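Local coordinates for protein aspartate aminotransferase (Rhodobacter sphaeroides, PDB 3NRA) that probably catalyses the pyridoxal-phosphate-dependent transfer of an amino group from L-aspartate to 2-oxoglutarate, giving oxaloacetate and L-glutamate, at residues 284-288 with 289-293; 381-384 with 385-388. All coordinates share one frame; numbering follows the deposited sequence.

How the contacts relate
Along the chain the two contacts follow in series, neither nesting nor crossing, and each closes a short turn within one continuous stretch. Contact 1 comes first: after helix 269-282 the chain runs through an extended loop and coils into the short helix 288-291, against helices 58-68 and 70-73 and beside the second subunit. Helix 304-324 lies between the contacts in sequence. Contact 2 then closes the turn by which strand 380-383, an inner strand of the small four-stranded sheet, passes toward helix 388-404. The centres are about 28 Å apart and the nearest atoms about 17 Å, so the two do not touch; contact 1 belongs to the subunit interface, contact 2 to the small sheet, with helix 304-324 packed against it.

Contact 1: 284-288 with 289-293; sequences LRAAG and YSQAV
The side chain of Gln291 reaches back along the chain to the carbonyl of Ala286, and this hydrogen bond leads the polar interactions. Gln291 NE2 lies 2.8 Å from Ala286 O with an N-H...O angle of 161°; the acceptor sits close to the plane of the Gln291 amide, whereas NE2 stands above the carbonyl plane of Ala286. With CG anti to the carbonyl carbon (chi1 -75°) and an extended chain beyond it, the amide is carried past Ala287 O to reach its mate. NE2 also bonds Thr75 OG1 and OE1 takes the backbone N of Asp80, which should fix the rotation of the amide.

Among backbone bonds, Gln291 N donates to Ala287 O at 3.0 Å and weakly to Gly288 O, bonds that curl the chain into the short, weakly bonded helix 288-291.

Nonpolar packing is modest. Ala287 CB rests 3.7 Å from Ser290 CB, and Ser290 OG is bonded to Tyr260 O of the same chain. The Tyr289 ring leaves the turn for an edge-to-face pairing with Tyr260 of the second subunit.

One glutamine thus meets a backbone carbonyl, a backbone N-H and a threonine hydroxyl, joining this turn to the loop between helices 70-73 and 81-95 beside the dimer interface.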
ATOM      1  N   LEU B 284      -1.102  -6.926   0.182  1.00 14.27           N
ATOM      2  CA  LEU B 284      -1.825  -7.976  -0.604  1.00 14.38           C
ATOM      3  C   LEU B 284      -2.061  -7.605  -2.069  1.00 14.48           C
ATOM      4  O   LEU B 284      -1.567  -8.276  -2.955  1.00 15.04           O
ATOM      5  CB  LEU B 284      -3.148  -8.411   0.056  1.00 15.03           C
ATOM      6  CG  LEU B 284      -3.130  -8.956   1.480  1.00 17.17           C
ATOM      7  CD1 LEU B 284      -4.550  -9.243   1.944  1.00 17.33           C
ATOM      8  CD2 LEU B 284      -2.262 -10.220   1.590  1.00 16.46           C
ATOM      9  N   ARG B 285      -2.857  -6.572  -2.319  1.00 14.22           N
ATOM     10  CA  ARG B 285      -3.237  -6.224  -3.657  1.00 12.87           C
ATOM     11  C   ARG B 285      -3.627  -4.777  -3.696  1.00 12.62           C
ATOM     12  O   ARG B 285      -3.866  -4.175  -2.660  1.00 11.86           O
ATOM     13  CB  ARG B 285      -4.399  -7.102  -4.114  1.00 12.83           C
ATOM     14  CG  ARG B 285      -5.676  -7.023  -3.205  1.00 13.78           C
ATOM     15  CD  ARG B 285      -6.766  -7.946  -3.690  1.00 13.73           C
ATOM     16  NE  ARG B 285      -6.280  -9.297  -3.621  1.00 15.60           N
ATOM     17  CZ  ARG B 285      -6.238 -10.054  -2.514  1.00 15.55           C
ATOM     18  NH1 ARG B 285      -6.800  -9.656  -1.359  1.00 12.79           N
ATOM     19  NH2 ARG B 285      -5.653 -11.239  -2.577  1.00 15.00           N
ATOM     20  N   ALA B 286      -3.647  -4.194  -4.898  1.00 12.03           N
ATOM     21  CA  ALA B 286      -4.417  -2.982  -5.127  1.00 11.56           C
ATOM     22  C   ALA B 286      -5.877  -3.290  -4.780  1.00 11.98           C
ATOM     23  O   ALA B 286      -6.376  -4.371  -5.108  1.00 12.44           O
ATOM     24  CB  ALA B 286      -4.288  -2.543  -6.607  1.00 10.51           C
ATOM     25  N   ALA B 287      -6.561  -2.347  -4.138  1.00 12.60           N
ATOM     26  CA  ALA B 287      -7.949  -2.583  -3.677  1.00 12.76           C
ATOM     27  C   ALA B 287      -8.762  -3.273  -4.778  1.00 13.19           C
ATOM     28  O   ALA B 287      -8.834  -2.775  -5.930  1.00 13.08           O
ATOM     29  CB  ALA B 287      -8.621  -1.276  -3.258  1.00 12.43           C
ATOM     30  N   GLY B 288      -9.317  -4.445  -4.445  1.00 12.51           N
ATOM     31  CA  GLY B 288     -10.075  -5.231  -5.396  1.00 13.06           C
ATOM     32  C   GLY B 288     -11.118  -4.423  -6.151  1.00 12.56           C
ATOM     33  O   GLY B 288     -11.150  -4.451  -7.374  1.00 12.53           O
ATOM     34  N   TYR B 289     -11.946  -3.683  -5.421  1.00 12.73           N
ATOM     35  CA  TYR B 289     -13.018  -2.927  -6.042  1.00 13.56           C
ATOM     36  C   TYR B 289     -12.474  -1.793  -6.892  1.00 14.03           C
ATOM     37  O   TYR B 289     -12.974  -1.549  -8.002  1.00 14.58           O
ATOM     38  CB  TYR B 289     -13.994  -2.376  -5.002  1.00 13.74           C
ATOM     39  CG  TYR B 289     -14.785  -3.442  -4.221  1.00 14.38           C
ATOM     40  CD1 TYR B 289     -15.342  -4.535  -4.853  1.00 14.78           C
ATOM     41  CD2 TYR B 289     -15.008  -3.305  -2.861  1.00 16.04           C
ATOM     42  CE1 TYR B 289     -16.046  -5.481  -4.144  1.00 16.88           C
ATOM     43  CE2 TYR B 289     -15.742  -4.243  -2.148  1.00 15.17           C
ATOM     44  CZ  TYR B 289     -16.232  -5.327  -2.781  1.00 15.40           C
ATOM     45  OH  TYR B 289     -16.939  -6.261  -2.083  1.00 15.25           O
ATOM     46  N   SER B 290     -11.425  -1.122  -6.399  1.00 14.94           N
ATOM     47  CA  SER B 290     -10.777  -0.026  -7.152  1.00 14.26           C
ATOM     48  C   SER B 290     -10.333  -0.487  -8.513  1.00 14.80           C
ATOM     49  O   SER B 290     -10.435   0.259  -9.479  1.00 15.63           O
ATOM     50  CB  SER B 290      -9.568   0.549  -6.392  1.00 13.87           C
ATOM     51  OG  SER B 290      -9.978   1.376  -5.333  1.00 13.47           O
ATOM     52  N   GLN B 291      -9.838  -1.722  -8.598  1.00 15.57           N
ATOM     53  CA  GLN B 291      -9.236  -2.220  -9.843  1.00 14.62           C
ATOM     54  C   GLN B 291     -10.188  -2.092 -11.030  1.00 15.44           C
ATOM     55  O   GLN B 291      -9.776  -1.686 -12.106  1.00 14.14           O
ATOM     56  CB  GLN B 291      -8.765  -3.654  -9.677  1.00 14.47           C
ATOM     57  CG  GLN B 291      -7.474  -3.789  -8.858  1.00 14.01           C
ATOM     58  CD  GLN B 291      -6.979  -5.203  -8.812  1.00 13.77           C
ATOM     59  OE1 GLN B 291      -6.895  -5.861  -9.842  1.00 14.25           O
ATOM     60  NE2 GLN B 291      -6.658  -5.703  -7.600  1.00 12.22           N
ATOM     61  N   ALA B 292     -11.484  -2.329 -10.773  1.00 16.04           N
ATOM     62  CA  ALA B 292     -12.523  -2.255 -11.767  1.00 15.93           C
ATOM     63  C   ALA B 292     -12.548  -0.956 -12.567  1.00 16.15           C
ATOM     64  O   ALA B 292     -12.973  -0.989 -13.711  1.00 16.42           O
ATOM     65  CB  ALA B 292     -13.967  -2.499 -11.096  1.00 16.03           C
ATOM     66  N   VAL B 293     -12.135   0.191 -11.976  1.00 15.08           N
ATOM     67  CA  VAL B 293     -12.181   1.463 -12.729  1.00 15.43           C
ATOM     68  C   VAL B 293     -11.182   1.476 -13.897  1.00 15.64           C
ATOM     69  O   VAL B 293     -11.387   2.206 -14.878  1.00 15.98           O
ATOM     70  CB  VAL B 293     -11.954   2.727 -11.849  1.00 15.98           C
ATOM     71  CG1 VAL B 293     -12.929   2.740 -10.645  1.00 14.90           C
ATOM     72  CG2 VAL B 293     -10.492   2.831 -11.407  1.00 15.41           C
TER

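Contact 2: 381-384 with 385-388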
ATOM      1  N   ARG B 381       6.988  24.559  -6.122  1.00 12.17           N
ATOM      2  CA  ARG B 381       6.200  23.808  -7.089  1.00 12.48           C
ATOM      3  C   ARG B 381       4.721  24.156  -6.939  1.00 13.06           C
ATOM      4  O   ARG B 381       4.216  24.273  -5.820  1.00 12.26           O
ATOM      5  CB  ARG B 381       6.388  22.299  -6.929  1.00 12.08           C
ATOM      6  CG  ARG B 381       5.998  21.527  -8.163  1.00 11.99           C
ATOM      7  CD  ARG B 381       5.820  20.081  -7.912  1.00 14.60           C
ATOM      8  NE  ARG B 381       4.708  19.837  -6.981  1.00 15.29           N
ATOM      9  CZ  ARG B 381       4.456  18.675  -6.384  1.00 14.05           C
ATOM     10  NH1 ARG B 381       5.185  17.605  -6.653  1.00 15.24           N
ATOM     11  NH2 ARG B 381       3.412  18.572  -5.546  1.00 12.11           N
ATOM     12  N   LEU B 382       4.050  24.310  -8.089  1.00 13.85           N
ATOM     13  CA  LEU B 382       2.618  24.467  -8.168  1.00 14.36           C
ATOM     14  C   LEU B 382       2.058  23.313  -8.940  1.00 14.50           C
ATOM     15  O   LEU B 382       2.534  23.021 -10.016  1.00 14.62           O
ATOM     16  CB  LEU B 382       2.277  25.757  -8.891  1.00 14.72           C
ATOM     17  CG  LEU B 382       2.367  27.052  -8.069  1.00 16.55           C
ATOM     18  CD1 LEU B 382       3.792  27.395  -7.765  1.00 17.79           C
ATOM     19  CD2 LEU B 382       1.677  28.219  -8.813  1.00 15.49           C
ATOM     20  N   ASN B 383       1.028  22.668  -8.415  1.00 14.11           N
ATOM     21  CA  ASN B 383       0.191  21.816  -9.247  1.00 15.01           C
ATOM     22  C   ASN B 383      -0.972  22.663  -9.755  1.00 14.89           C
ATOM     23  O   ASN B 383      -1.844  23.053  -8.972  1.00 15.33           O
ATOM     24  CB  ASN B 383      -0.308  20.574  -8.465  1.00 14.37           C
ATOM     25  CG  ASN B 383      -1.174  19.638  -9.324  1.00 17.60           C
ATOM     26  OD1 ASN B 383      -2.002  20.094 -10.114  1.00 17.40           O
ATOM     27  ND2 ASN B 383      -0.993  18.321  -9.147  1.00 17.13           N
ATOM     28  N   PHE B 384      -0.993  22.934 -11.058  1.00 14.85           N
ATOM     29  CA  PHE B 384      -1.988  23.838 -11.629  1.00 14.83           C
ATOM     30  C   PHE B 384      -3.228  23.149 -12.215  1.00 14.92           C
ATOM     31  O   PHE B 384      -4.029  23.794 -12.893  1.00 15.85           O
ATOM     32  CB  PHE B 384      -1.343  24.824 -12.659  1.00 15.17           C
ATOM     33  CG  PHE B 384      -0.750  24.164 -13.877  1.00 15.09           C
ATOM     34  CD1 PHE B 384      -1.526  23.918 -15.007  1.00 15.33           C
ATOM     35  CD2 PHE B 384       0.610  23.869 -13.925  1.00 14.21           C
ATOM     36  CE1 PHE B 384      -0.959  23.338 -16.166  1.00 14.67           C
ATOM     37  CE2 PHE B 384       1.174  23.314 -15.048  1.00 15.43           C
ATOM     38  CZ  PHE B 384       0.375  23.041 -16.186  1.00 16.12           C
ATOM     39  N   SER B 385      -3.455  21.884 -11.886  1.00 14.84           N
ATOM     40  CA  SER B 385      -4.760  21.262 -12.184  1.00 14.83           C
ATOM     41  C   SER B 385      -5.782  21.753 -11.162  1.00 15.21           C
ATOM     42  O   SER B 385      -6.111  21.062 -10.189  1.00 15.16           O
ATOM     43  CB  SER B 385      -4.665  19.744 -12.232  1.00 14.62           C
ATOM     44  OG  SER B 385      -5.881  19.190 -12.688  1.00 12.85           O
ATOM     45  N   GLN B 386      -6.250  22.985 -11.404  1.00 15.87           N
ATOM     46  CA  GLN B 386      -7.033  23.774 -10.460  1.00 16.10           C
ATOM     47  C   GLN B 386      -8.178  24.421 -11.201  1.00 17.18           C
ATOM     48  O   GLN B 386      -8.224  24.399 -12.452  1.00 17.58           O
ATOM     49  CB  GLN B 386      -6.183  24.886  -9.850  1.00 16.28           C
ATOM     50  CG  GLN B 386      -4.908  24.417  -9.101  1.00 14.80           C
ATOM     51  CD  GLN B 386      -5.214  23.594  -7.872  1.00 16.14           C
ATOM     52  OE1 GLN B 386      -6.308  23.736  -7.236  1.00 15.17           O
ATOM     53  NE2 GLN B 386      -4.269  22.698  -7.512  1.00 11.76           N
ATOM     54  N   ASP B 387      -9.090  25.032 -10.446  1.00 17.59           N
ATOM     55  CA  ASP B 387     -10.039  25.974 -11.021  1.00 18.80           C
ATOM     56  C   ASP B 387      -9.245  27.080 -11.741  1.00 19.08           C
ATOM     57  O   ASP B 387      -8.347  27.651 -11.159  1.00 17.45           O
ATOM     58  CB  ASP B 387     -10.930  26.581  -9.940  1.00 18.52           C
ATOM     59  CG  ASP B 387     -11.898  27.634 -10.498  1.00 21.50           C
ATOM     60  OD1 ASP B 387     -13.009  27.252 -10.940  1.00 21.91           O
ATOM     61  OD2 ASP B 387     -11.562  28.843 -10.481  1.00 22.02           O
ATOM     62  N   HIS B 388      -9.577  27.329 -13.015  1.00 20.45           N
ATOM     63  CA  HIS B 388      -8.819  28.245 -13.884  1.00 21.33           C
ATOM     64  C   HIS B 388      -8.726  29.642 -13.296  1.00 21.74           C
ATOM     65  O   HIS B 388      -7.654  30.180 -13.141  1.00 21.37           O
ATOM     66  CB  HIS B 388      -9.480  28.332 -15.273  1.00 22.11           C
ATOM     67  CG  HIS B 388      -8.676  29.084 -16.291  1.00 24.57           C
ATOM     68  ND1 HIS B 388      -8.305  28.529 -17.498  1.00 28.80           N
ATOM     69  CD2 HIS B 388      -8.190  30.350 -16.299  1.00 27.07           C
ATOM     70  CE1 HIS B 388      -7.601  29.407 -18.190  1.00 28.97           C
ATOM     71  NE2 HIS B 388      -7.525  30.522 -17.492  1.00 29.32           N
TER
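Ser385 begins the turn by donating its backbone N to the side chain of Asn383, 2.9 Å from OD1 and nearly in line with the side-chain C=O, which makes an Asx turn. Asn383 CG stands anti to its own backbone N (chi1 -179°), which swings OD1 forward along the chain to meet that N-H and brings it to 3.4 Å from Ser385 CB. The serine hydroxyl turns elsewhere, to His312 NE2. Overlapping the Asx turn is an inverse gamma turn centred on Ser385, closed by a weak bond from Gln386 N to Phe384 O.

Gln386 follows and folds back over the turn. The Gln386 chain bends at chi2 (-65°), laying CG 3.4 Å from Asn383 O and bringing NE2 to 2.9 Å from that same oxygen. The N-H...O angle is 162°; the oxygen is almost coplanar with the glutamine amide, though NE2 itself approaches the carbonyl from a tilt. NE2 also donates to His46 O, so one amide nitrogen serves two backbone carbonyls. An alanine here would remove the amide and is likely to leave the carbonyls of Asn383 and His46 without this shared donor, weakening the tie between strand end and neighbouring loop.

Asp387 then occupies the N-cap of helix 388-404, its OD2 accepting from Ala390 N, and His388 opens the helix with NE2 bonded to Glu318 OE1.

Side-chain amides from opposite ends of the turn thus each bind a buried backbone group, Asn383 as acceptor and Gln386 as donor, which probably helps to fix the course of the chain from the small sheet toward helix 388-404.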